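Side-chain contacts in molybdopterin biosynthesis moeA protein (Pyrococcus horikoshii, PDB 1WU2), which probably takes part in molybdenum cofactor biosynthesis, acting on molybdopterin through a domain thought to bind it: residues T159-Q164 and V177-K182; V153-G158 and A167-L172. All blocks are in the same frame, centred on the assembly; numbering follows the deposited sequence.

Contact 1: residues T159-Q164 and V177-K182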
ATOM      1  N   THR A 159      -0.138   3.566  14.224  1.00 26.81           N
ATOM      2  CA  THR A 159      -0.963   3.797  13.049  1.00 26.63           C
ATOM      3  C   THR A 159      -0.113   4.366  11.918  1.00 26.29           C
ATOM      4  O   THR A 159       0.715   5.245  12.142  1.00 26.02           O
ATOM      5  CB  THR A 159      -2.112   4.766  13.390  1.00 26.67           C
ATOM      6  OG1 THR A 159      -2.968   4.170  14.371  1.00 27.12           O
ATOM      7  CG2 THR A 159      -3.028   4.997  12.190  1.00 26.82           C
ATOM      8  N   ILE A 160      -0.321   3.841  10.713  1.00 26.00           N
ATOM      9  CA  ILE A 160       0.342   4.330   9.512  1.00 25.82           C
ATOM     10  C   ILE A 160      -0.649   5.280   8.869  1.00 25.75           C
ATOM     11  O   ILE A 160      -1.689   4.854   8.375  1.00 25.93           O
ATOM     12  CB  ILE A 160       0.705   3.169   8.554  1.00 25.78           C
ATOM     13  CG1 ILE A 160       1.576   2.129   9.266  1.00 25.88           C
ATOM     14  CG2 ILE A 160       1.453   3.694   7.323  1.00 25.85           C
ATOM     15  CD1 ILE A 160       1.589   0.781   8.576  1.00 25.85           C
ATOM     16  N   LEU A 161      -0.321   6.568   8.887  1.00 25.78           N
ATOM     17  CA  LEU A 161      -1.276   7.620   8.575  1.00 25.88           C
ATOM     18  C   LEU A 161      -1.692   7.625   7.103  1.00 25.92           C
ATOM     19  O   LEU A 161      -0.861   7.517   6.210  1.00 25.85           O
ATOM     20  CB  LEU A 161      -0.702   8.986   8.975  1.00 25.99           C
ATOM     21  CG  LEU A 161      -0.393   9.157  10.468  1.00 26.01           C
ATOM     22  CD1 LEU A 161       0.527  10.351  10.705  1.00 26.31           C
ATOM     23  CD2 LEU A 161      -1.669   9.302  11.277  1.00 26.26           C
ATOM     24  N   ARG A 162      -2.998   7.719   6.872  1.00 26.05           N
ATOM     25  CA  ARG A 162      -3.550   7.875   5.533  1.00 26.28           C
ATOM     26  C   ARG A 162      -4.217   9.248   5.466  1.00 26.13           C
ATOM     27  O   ARG A 162      -4.278   9.945   6.471  1.00 26.01           O
ATOM     28  CB  ARG A 162      -4.557   6.763   5.220  1.00 26.43           C
ATOM     29  CG  ARG A 162      -4.208   5.392   5.782  1.00 27.18           C
ATOM     30  CD  ARG A 162      -5.032   5.018   7.000  1.00 28.59           C
ATOM     31  NE  ARG A 162      -5.973   3.935   6.751  1.00 28.99           N
ATOM     32  CZ  ARG A 162      -6.992   3.632   7.550  1.00 29.91           C
ATOM     33  NH1 ARG A 162      -7.226   4.326   8.658  1.00 30.36           N
ATOM     34  NH2 ARG A 162      -7.789   2.623   7.239  1.00 30.46           N
ATOM     35  N   PRO A 163      -4.686   9.659   4.291  1.00 26.00           N
ATOM     36  CA  PRO A 163      -5.363  10.954   4.140  1.00 25.94           C
ATOM     37  C   PRO A 163      -6.497  11.238   5.136  1.00 26.08           C
ATOM     38  O   PRO A 163      -6.581  12.369   5.615  1.00 25.89           O
ATOM     39  CB  PRO A 163      -5.907  10.880   2.717  1.00 26.00           C
ATOM     40  CG  PRO A 163      -4.909  10.027   2.005  1.00 26.06           C
ATOM     41  CD  PRO A 163      -4.558   8.964   2.997  1.00 26.09           C
ATOM     42  N   GLN A 164      -7.328  10.240   5.445  1.00 26.07           N
ATOM     43  CA  GLN A 164      -8.431  10.407   6.396  1.00 26.05           C
ATOM     44  C   GLN A 164      -7.936  10.593   7.836  1.00 26.35           C
ATOM     45  O   GLN A 164      -8.557  11.322   8.619  1.00 26.31           O
ATOM     46  CB  GLN A 164      -9.452   9.251   6.303  1.00 25.99           C
ATOM     47  CG  GLN A 164      -8.933   7.844   6.669  1.00 25.52           C
ATOM     48  CD  GLN A 164      -8.713   6.953   5.451  1.00 24.98           C
ATOM     49  OE1 GLN A 164      -7.892   7.269   4.590  1.00 23.86           O
ATOM     50  NE2 GLN A 164      -9.441   5.837   5.380  1.00 23.96           N
ATOM     51  N   VAL A 177       2.243  16.643  13.734  1.00 31.10           N
ATOM     52  CA  VAL A 177       1.953  15.415  14.476  1.00 30.63           C
ATOM     53  C   VAL A 177       3.230  14.630  14.825  1.00 30.45           C
ATOM     54  O   VAL A 177       4.103  14.453  13.975  1.00 30.28           O
ATOM     55  CB  VAL A 177       0.962  14.515  13.683  1.00 30.55           C
ATOM     56  CG1 VAL A 177       1.604  13.916  12.425  1.00 30.39           C
ATOM     57  CG2 VAL A 177       0.389  13.421  14.569  1.00 30.73           C
ATOM     58  N   PRO A 178       3.347  14.169  16.072  1.00 30.17           N
ATOM     59  CA  PRO A 178       4.511  13.371  16.476  1.00 29.98           C
ATOM     60  C   PRO A 178       4.534  11.978  15.839  1.00 29.73           C
ATOM     61  O   PRO A 178       3.583  11.216  15.988  1.00 29.77           O
ATOM     62  CB  PRO A 178       4.364  13.271  18.000  1.00 30.04           C
ATOM     63  CG  PRO A 178       2.921  13.501  18.274  1.00 30.23           C
ATOM     64  CD  PRO A 178       2.413  14.389  17.192  1.00 30.07           C
ATOM     65  N   VAL A 179       5.619  11.675  15.132  1.00 29.39           N
ATOM     66  CA  VAL A 179       5.832  10.371  14.508  1.00 29.12           C
ATOM     67  C   VAL A 179       7.237   9.857  14.823  1.00 28.97           C
ATOM     68  O   VAL A 179       8.120  10.626  15.197  1.00 29.10           O
ATOM     69  CB  VAL A 179       5.640  10.434  12.971  1.00 29.11           C
ATOM     70  CG1 VAL A 179       4.198  10.757  12.624  1.00 28.54           C
ATOM     71  CG2 VAL A 179       6.592  11.446  12.325  1.00 29.14           C
ATOM     72  N   LYS A 180       7.442   8.554  14.671  1.00 28.63           N
ATOM     73  CA  LYS A 180       8.756   7.960  14.885  1.00 28.42           C
ATOM     74  C   LYS A 180       9.740   8.448  13.822  1.00 28.20           C
ATOM     75  O   LYS A 180       9.373   8.643  12.659  1.00 27.73           O
ATOM     76  CB  LYS A 180       8.680   6.431  14.837  1.00 28.36           C
ATOM     77  CG  LYS A 180       7.825   5.801  15.925  1.00 28.40           C
ATOM     78  CD  LYS A 180       8.563   5.696  17.244  1.00 28.22           C
ATOM     79  CE  LYS A 180       7.905   4.684  18.165  1.00 28.07           C
ATOM     80  NZ  LYS A 180       8.593   4.600  19.480  1.00 27.84           N
ATOM     81  N   VAL A 181      10.986   8.651  14.241  1.00 28.14           N
ATOM     82  CA  VAL A 181      12.083   8.914  13.321  1.00 28.18           C
ATOM     83  C   VAL A 181      12.309   7.648  12.505  1.00 28.12           C
ATOM     84  O   VAL A 181      12.277   6.543  13.049  1.00 28.15           O
ATOM     85  CB  VAL A 181      13.379   9.303  14.077  1.00 28.14           C
ATOM     86  CG1 VAL A 181      14.596   9.267  13.155  1.00 28.13           C
ATOM     87  CG2 VAL A 181      13.229  10.684  14.705  1.00 28.39           C
ATOM     88  N   LYS A 182      12.506   7.819  11.201  1.00 28.15           N
ATOM     89  CA  LYS A 182      12.749   6.706  10.294  1.00 28.19           C
ATOM     90  C   LYS A 182      14.074   6.048  10.650  1.00 28.43           C
ATOM     91  O   LYS A 182      15.097   6.734  10.709  1.00 28.59           O
ATOM     92  CB  LYS A 182      12.816   7.192   8.849  1.00 28.05           C
ATOM     93  CG  LYS A 182      11.544   7.833   8.340  1.00 28.02           C
ATOM     94  CD  LYS A 182      11.593   7.998   6.831  1.00 28.09           C
ATOM     95  CE  LYS A 182      10.347   8.675   6.298  1.00 28.03           C
ATOM     96  NZ  LYS A 182      10.352   8.700   4.812  1.00 28.03           N
TER

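Contact 2: residues V153-G158 and A167-L172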
ATOM      1  N   VAL A 153      -9.270   8.572  22.629  1.00 31.79           N
ATOM      2  CA  VAL A 153      -8.234   8.219  21.662  1.00 31.30           C
ATOM      3  C   VAL A 153      -8.886   8.099  20.288  1.00 30.99           C
ATOM      4  O   VAL A 153      -9.817   7.318  20.112  1.00 30.78           O
ATOM      5  CB  VAL A 153      -7.523   6.888  22.024  1.00 31.19           C
ATOM      6  CG1 VAL A 153      -6.519   6.486  20.939  1.00 31.02           C
ATOM      7  CG2 VAL A 153      -6.821   7.002  23.364  1.00 30.97           C
ATOM      8  N   VAL A 154      -8.402   8.895  19.334  1.00 30.70           N
ATOM      9  CA  VAL A 154      -8.899   8.893  17.956  1.00 30.55           C
ATOM     10  C   VAL A 154      -7.963   8.146  17.000  1.00 30.32           C
ATOM     11  O   VAL A 154      -8.411   7.605  15.992  1.00 30.04           O
ATOM     12  CB  VAL A 154      -9.143  10.337  17.430  1.00 30.52           C
ATOM     13  CG1 VAL A 154     -10.008  11.118  18.407  1.00 30.58           C
ATOM     14  CG2 VAL A 154      -7.827  11.080  17.180  1.00 30.54           C
ATOM     15  N   LEU A 155      -6.670   8.136  17.314  1.00 30.22           N
ATOM     16  CA  LEU A 155      -5.678   7.391  16.540  1.00 30.17           C
ATOM     17  C   LEU A 155      -4.685   6.715  17.479  1.00 30.20           C
ATOM     18  O   LEU A 155      -4.082   7.372  18.325  1.00 30.05           O
ATOM     19  CB  LEU A 155      -4.921   8.324  15.595  1.00 30.11           C
ATOM     20  CG  LEU A 155      -5.692   8.840  14.378  1.00 30.11           C
ATOM     21  CD1 LEU A 155      -4.955  10.014  13.750  1.00 30.15           C
ATOM     22  CD2 LEU A 155      -5.901   7.737  13.361  1.00 29.73           C
ATOM     23  N   ARG A 156      -4.512   5.405  17.316  1.00 30.26           N
ATOM     24  CA  ARG A 156      -3.625   4.629  18.176  1.00 30.38           C
ATOM     25  C   ARG A 156      -2.174   4.791  17.764  1.00 29.87           C
ATOM     26  O   ARG A 156      -1.874   5.162  16.627  1.00 29.76           O
ATOM     27  CB  ARG A 156      -3.982   3.139  18.134  1.00 30.74           C
ATOM     28  CG  ARG A 156      -5.408   2.804  18.539  1.00 32.55           C
ATOM     29  CD  ARG A 156      -5.660   2.847  20.035  1.00 35.14           C
ATOM     30  NE  ARG A 156      -7.086   2.703  20.340  1.00 37.28           N
ATOM     31  CZ  ARG A 156      -7.653   3.018  21.503  1.00 39.01           C
ATOM     32  NH1 ARG A 156      -6.928   3.493  22.513  1.00 39.68           N
ATOM     33  NH2 ARG A 156      -8.963   2.849  21.664  1.00 40.08           N
ATOM     34  N   LYS A 157      -1.283   4.487  18.704  1.00 29.30           N
ATOM     35  CA  LYS A 157       0.151   4.428  18.458  1.00 28.89           C
ATOM     36  C   LYS A 157       0.447   3.303  17.468  1.00 28.25           C
ATOM     37  O   LYS A 157      -0.108   2.213  17.578  1.00 27.92           O
ATOM     38  CB  LYS A 157       0.888   4.175  19.781  1.00 28.94           C
ATOM     39  CG  LYS A 157       2.401   3.997  19.669  1.00 29.44           C
ATOM     40  CD  LYS A 157       2.986   3.402  20.955  1.00 29.99           C
ATOM     41  CE  LYS A 157       4.509   3.343  20.917  1.00 30.31           C
ATOM     42  NZ  LYS A 157       5.033   2.705  19.672  1.00 30.34           N
ATOM     43  N   GLY A 158       1.315   3.580  16.502  1.00 27.73           N
ATOM     44  CA  GLY A 158       1.692   2.604  15.492  1.00 27.44           C
ATOM     45  C   GLY A 158       0.893   2.727  14.207  1.00 27.13           C
ATOM     46  O   GLY A 158       1.210   2.080  13.211  1.00 27.02           O
ATOM     47  N   ALA A 167      -6.696  14.173   8.151  1.00 27.17           N
ATOM     48  CA  ALA A 167      -7.845  15.065   8.220  1.00 27.19           C
ATOM     49  C   ALA A 167      -8.389  15.143   9.643  1.00 27.32           C
ATOM     50  O   ALA A 167      -8.808  16.208  10.091  1.00 27.07           O
ATOM     51  CB  ALA A 167      -8.929  14.585   7.271  1.00 27.22           C
HETATM   52  N   MSE A 168      -8.387  14.007  10.340  1.00 27.59           N
HETATM   53  CA  MSE A 168      -8.812  13.943  11.738  1.00 27.89           C
HETATM   54  C   MSE A 168      -7.848  14.731  12.604  1.00 27.84           C
HETATM   55  O   MSE A 168      -8.254  15.316  13.604  1.00 27.80           O
HETATM   56  CB  MSE A 168      -8.873  12.493  12.229  1.00 28.15           C
HETATM   57  CG  MSE A 168      -9.214  12.332  13.713  1.00 29.08           C
HETATM   58 SE   MSE A 168     -10.972  13.039  14.166  1.00 33.12          SE
HETATM   59  CE  MSE A 168     -12.035  11.427  13.762  1.00 31.91           C
ATOM     60  N   LEU A 169      -6.574  14.735  12.213  1.00 27.71           N
ATOM     61  CA  LEU A 169      -5.546  15.489  12.915  1.00 27.62           C
ATOM     62  C   LEU A 169      -5.807  16.986  12.786  1.00 27.66           C
ATOM     63  O   LEU A 169      -5.649  17.726  13.751  1.00 27.48           O
ATOM     64  CB  LEU A 169      -4.154  15.136  12.381  1.00 27.66           C
ATOM     65  CG  LEU A 169      -3.596  13.773  12.805  1.00 27.53           C
ATOM     66  CD1 LEU A 169      -2.317  13.449  12.047  1.00 27.86           C
ATOM     67  CD2 LEU A 169      -3.338  13.732  14.300  1.00 27.56           C
ATOM     68  N   LYS A 170      -6.228  17.425  11.601  1.00 27.66           N
ATOM     69  CA  LYS A 170      -6.584  18.825  11.392  1.00 27.78           C
ATOM     70  C   LYS A 170      -7.862  19.193  12.143  1.00 27.76           C
ATOM     71  O   LYS A 170      -8.014  20.330  12.585  1.00 27.80           O
ATOM     72  CB  LYS A 170      -6.754  19.146   9.907  1.00 27.83           C
ATOM     73  CG  LYS A 170      -6.658  20.645   9.622  1.00 28.55           C
ATOM     74  CD  LYS A 170      -6.888  20.963   8.161  1.00 29.39           C
ATOM     75  CE  LYS A 170      -7.004  22.465   7.943  1.00 29.91           C
ATOM     76  NZ  LYS A 170      -6.799  22.835   6.511  1.00 30.03           N
ATOM     77  N   ALA A 171      -8.771  18.230  12.286  1.00 27.64           N
ATOM     78  CA  ALA A 171     -10.007  18.433  13.037  1.00 27.74           C
ATOM     79  C   ALA A 171      -9.723  18.656  14.520  1.00 27.72           C
ATOM     80  O   ALA A 171     -10.479  19.356  15.197  1.00 27.66           O
ATOM     81  CB  ALA A 171     -10.955  17.241  12.848  1.00 27.67           C
ATOM     82  N   LEU A 172      -8.631  18.071  15.010  1.00 28.00           N
ATOM     83  CA  LEU A 172      -8.204  18.216  16.402  1.00 28.34           C
ATOM     84  C   LEU A 172      -7.274  19.422  16.626  1.00 28.71           C
ATOM     85  O   LEU A 172      -6.871  19.691  17.755  1.00 28.61           O
ATOM     86  CB  LEU A 172      -7.486  16.947  16.875  1.00 28.33           C
ATOM     87  CG  LEU A 172      -8.154  15.565  16.767  1.00 28.37           C
ATOM     88  CD1 LEU A 172      -7.603  14.638  17.848  1.00 28.19           C
ATOM     89  CD2 LEU A 172      -9.677  15.618  16.831  1.00 28.25           C
TER

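Contact 1: residues T159-Q164 and V177-K182
Leu161 reaches across to Val177 and Val179, while the flat group of its segment belongs to the next residue, Arg162: one face of that guanidinium carries Gln164 NE2, 3.9 Å above its plane and over its centre. The contact joins the turn that leads into helix 163-171, with Arg162 at the N-cap position, to strand 176-180, which pairs antiparallel with strand 27-31 in a small two-stranded sheet. Arg162 NH1 forms a salt bridge with Asp165 OD1, while NH1 and NH2 make weak hydrogen bonds to the backbone oxygens of Leu370 and Ser372 of the second subunit. Gln164 NE2 also donates to that subunit, at Leu369 O, so this end of the segment belongs to the dimer interface. The contact itself is purely apolar and small, burying 78 Å² in all, and every touching residue is buried. Leu161 sends one branch across: its CG sits anti to the carbonyl carbon (chi1 -61°), and the CD1 methyl is directed at the strand. There it meets Val177 CG1 tip to tip at 4.1 Å, and on a more slanting approach Val179 CG1 at 4.2 Å. Because these valines are two residues apart on an extended strand, both present a methyl to the same side. Leu161 is backbone-bonded with Gly37 and Arg38, and Val177 with Val30 of strand 27-31. Val177 CG1 and Val179 CG1 are themselves 4.1 Å apart, making with Leu161 CD1 a nearly equilateral triangle of methyl groups.

Contact 2: residues V153-G158 and A167-L172
Val154 packs its CG2 methyl against two residues one turn apart on helix 163-171 and its end, and this is the tight part of the contact. CG2 meets Leu172 CD1 head-on at 3.6 Å and lies 3.9 Å from Met168 CG, the two side chains of the latter pair passing at a slant. The chain turns a corner at Val154, and the side-chain rotation (chi1 -52°) places CG2 between the backbone N and the carbonyl carbon, facing the helix. Met168 is a selenomethionine; beyond CG its chain bends at chi2 (62°) and chi3, and it is the CG methylene, not SE, that meets Val154. Looser packing follows at Leu155, whose CD1 lies 4.1 Å from both CG and CD2 of Leu169, the side chains crossing at about a right angle. On the solvent side, Val153 points away from the helix, and one of its methyls, CG1, lies over the guanidinium face of exposed Arg156, offset toward the rim. The contacts between the two segments are all apolar and bury 196 Å². At the C-terminal end of the helix Leu172 N makes weak bonds to Met168 O and Leu169 O. Strand 153-155 pairs antiparallel with strand 44-45, whose Ile44 is touched by Val154, Leu169 and Leu172 alike. The second subunit places Leu366 on Met168 and Glu196 in a salt bridge with Lys170, and Leu155 packs on its Leu370, so helix 163-171 and strand 153-155 both border the neighbouring subunit.

From the N terminus, the chain runs through 153-158 and directly into 159-164, then helix 163-171 and strand 176-180. Contact 2 closes a loop of eight residues between strand 153-155 and the end of the helix; contact 1 closes one of twelve between the turn before the helix and the strand after it. The loops cross, because each contact has one segment lying between the two of the other. The centres are about 10 Å apart, and side chains of the two contacts meet: Leu161 CD2 approaches Leu155 CD1 at 4.2 Å, and Val177 CG2 lies 3.7 Å from Leu169 CD1. Both strands pack against helix 163-171, linking their two small sheets through it, beside the second subunit.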